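Side-chain contact in Hpy188I (Helicobacter pylori, PDB 3OQG), which is a GIY-YIG family restriction endonuclease that recognises and cleaves specific double-stranded DNA, most likely by metal-dependent hydrolysis of the phosphodiester backbone: residues P139-T142 / T147-D150. Sequence-based numbering, arbitrary orientation. Where two conformers were deposited one is given.
Sequences PTYT and TYQD
Tyr141 and Tyr148 face each other as the hydrogen-bonded pair of a two-stranded antiparallel hairpin. Their backbones are joined by two bonds, Tyr141 N to Tyr148 O at 2.9 Å and Tyr148 N to Tyr141 O at 2.8 Å. CA-H...O contacts from Thr140 CA to Tyr148 O and from Thr147 CA to Tyr141 O give each carbonyl a second, weaker partner.

On the tyrosine face of the hairpin, Tyr141 takes a chi1 of 59°, with CG flanked by its own amide nitrogen and carbonyl carbon, which swings the ring across the neighbouring strand. Tyr148 CB lies over one face of that ring, 3.7 Å from its centroid, in a CH-pi contact. The two ring planes lie 20° from parallel, but with centroids 5.6 Å apart they are too displaced for a real stack. Beyond them, Thr154, Arg157 and Val161 of helix 154-170 pack against the pair, and Pro139 of the second subunit touches Tyr141.

The phenol end is polar: Tyr141 OH donates to Asp150 OD1 at 2.7 Å, meeting the carboxylate on its syn side. OD1 also accepts from Phe152 N, while OD2 forms a salt bridge with Arg157. A water donates to both Pro139 O and Asp150 O, bridging the segments just beyond the paired residues.

With both its oxygens engaged, the Asp150 carboxylate is probably kept ionised, and it couples the hairpin's buried tyrosine to helix 154-170.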
ATOM      1  N   PRO A 139     -16.754  11.171  -0.100  1.00 36.38           N
ATOM      2  CA  PRO A 139     -18.130  10.728  -0.075  1.00 38.45           C
ATOM      3  C   PRO A 139     -18.525  10.184   1.290  1.00 39.36           C
ATOM      4  O   PRO A 139     -17.666   9.793   2.083  1.00 37.17           O
ATOM      5  CB  PRO A 139     -18.134   9.588  -1.103  1.00 37.16           C
ATOM      6  CG  PRO A 139     -16.799   9.039  -1.032  1.00 35.06           C
ATOM      7  CD  PRO A 139     -15.901  10.217  -0.825  1.00 34.36           C
ATOM      8  N   THR A 140     -19.825  10.167   1.560  0.50 42.01           N
ATOM      9  CA  THR A 140     -20.349   9.477   2.727  0.50 43.35           C
ATOM     10  C   THR A 140     -20.694   8.050   2.313  0.50 42.91           C
ATOM     11  O   THR A 140     -21.137   7.809   1.187  0.50 43.50           O
ATOM     12  CB  THR A 140     -21.599  10.170   3.291  0.50 46.79           C
ATOM     13  OG1 THR A 140     -22.650  10.120   2.321  0.50 48.90           O
ATOM     14  CG2 THR A 140     -21.294  11.615   3.642  0.50 47.89           C
ATOM     15  N   TYR A 141     -20.458   7.100   3.211  1.00 42.61           N
ATOM     16  CA  TYR A 141     -20.764   5.695   2.939  1.00 41.98           C
ATOM     17  C   TYR A 141     -21.230   4.997   4.196  1.00 43.86           C
ATOM     18  O   TYR A 141     -20.994   5.476   5.307  1.00 44.83           O
ATOM     19  CB  TYR A 141     -19.575   4.964   2.305  1.00 39.08           C
ATOM     20  CG  TYR A 141     -18.281   4.941   3.098  1.00 36.29           C
ATOM     21  CD1 TYR A 141     -17.984   3.889   3.955  1.00 35.66           C
ATOM     22  CD2 TYR A 141     -17.326   5.945   2.949  1.00 34.23           C
ATOM     23  CE1 TYR A 141     -16.775   3.841   4.659  1.00 33.92           C
ATOM     24  CE2 TYR A 141     -16.124   5.907   3.660  1.00 33.66           C
ATOM     25  CZ  TYR A 141     -15.859   4.850   4.506  1.00 33.66           C
ATOM     26  OH  TYR A 141     -14.683   4.806   5.204  1.00 33.36           O
ATOM     27  N   THR A 142     -21.911   3.872   3.998  1.00 44.81           N
ATOM     28  CA  THR A 142     -22.489   3.103   5.091  1.00 46.75           C
ATOM     29  C   THR A 142     -21.822   1.741   5.202  1.00 44.99           C
ATOM     30  O   THR A 142     -21.558   1.077   4.195  1.00 43.98           O
ATOM     31  CB  THR A 142     -24.001   2.918   4.895  1.00 50.02           C
ATOM     32  OG1 THR A 142     -24.621   4.205   4.805  1.00 52.95           O
ATOM     33  CG2 THR A 142     -24.608   2.145   6.061  1.00 52.90           C
ATOM     34  N   THR A 147     -22.562   5.392   9.409  0.50 49.80           N
ATOM     35  CA  THR A 147     -22.141   6.272   8.320  0.50 47.28           C
ATOM     36  C   THR A 147     -20.733   6.824   8.551  0.50 44.61           C
ATOM     37  O   THR A 147     -20.356   7.157   9.679  0.50 45.64           O
ATOM     38  CB  THR A 147     -23.134   7.434   8.127  0.50 49.99           C
ATOM     39  OG1 THR A 147     -24.445   6.903   7.884  0.50 52.71           O
ATOM     40  CG2 THR A 147     -22.722   8.320   6.952  0.50 48.30           C
ATOM     41  N   TYR A 148     -19.974   6.914   7.464  1.00 41.17           N
ATOM     42  CA  TYR A 148     -18.586   7.365   7.495  1.00 38.69           C
ATOM     43  C   TYR A 148     -18.376   8.413   6.420  1.00 37.67           C
ATOM     44  O   TYR A 148     -19.042   8.400   5.391  1.00 37.63           O
ATOM     45  CB  TYR A 148     -17.644   6.184   7.237  1.00 36.24           C
ATOM     46  CG  TYR A 148     -17.726   5.127   8.304  1.00 36.25           C
ATOM     47  CD1 TYR A 148     -16.868   5.152   9.402  1.00 35.75           C
ATOM     48  CD2 TYR A 148     -18.680   4.117   8.232  1.00 35.42           C
ATOM     49  CE1 TYR A 148     -16.955   4.193  10.396  1.00 37.47           C
ATOM     50  CE2 TYR A 148     -18.773   3.158   9.218  1.00 37.65           C
ATOM     51  CZ  TYR A 148     -17.907   3.201  10.298  1.00 37.68           C
ATOM     52  OH  TYR A 148     -18.000   2.251  11.280  1.00 40.59           O
ATOM     53  N   GLN A 149     -17.454   9.329   6.670  1.00 37.03           N
ATOM     54  CA  GLN A 149     -16.966  10.216   5.630  1.00 36.17           C
ATOM     55  C   GLN A 149     -15.502  10.429   5.925  1.00 34.31           C
ATOM     56  O   GLN A 149     -15.148  11.139   6.855  1.00 35.67           O
ATOM     57  CB  GLN A 149     -17.716  11.546   5.624  1.00 38.93           C
ATOM     58  CG  GLN A 149     -17.318  12.469   4.470  1.00 40.15           C
ATOM     59  CD  GLN A 149     -18.024  13.803   4.532  1.00 47.62           C
ATOM     60  OE1 GLN A 149     -18.187  14.379   5.614  1.00 51.92           O
ATOM     61  NE2 GLN A 149     -18.469  14.298   3.377  1.00 50.88           N
ATOM     62  N   ASP A 150     -14.649   9.764   5.167  1.00 31.63           N
ATOM     63  CA  ASP A 150     -13.216   9.863   5.422  1.00 30.07           C
ATOM     64  C   ASP A 150     -12.427   9.569   4.159  1.00 27.81           C
ATOM     65  O   ASP A 150     -13.008   9.459   3.067  1.00 27.27           O
ATOM     66  CB  ASP A 150     -12.834   8.943   6.591  1.00 30.46           C
ATOM     67  CG  ASP A 150     -13.207   7.501   6.346  1.00 30.50           C
ATOM     68  OD1 ASP A 150     -13.220   7.075   5.176  1.00 28.18           O
ATOM     69  OD2 ASP A 150     -13.511   6.809   7.336  1.00 31.91           O
TER
HETATM   70  O   HOH W   1     -15.413   8.569   2.262  1.00 30.76           O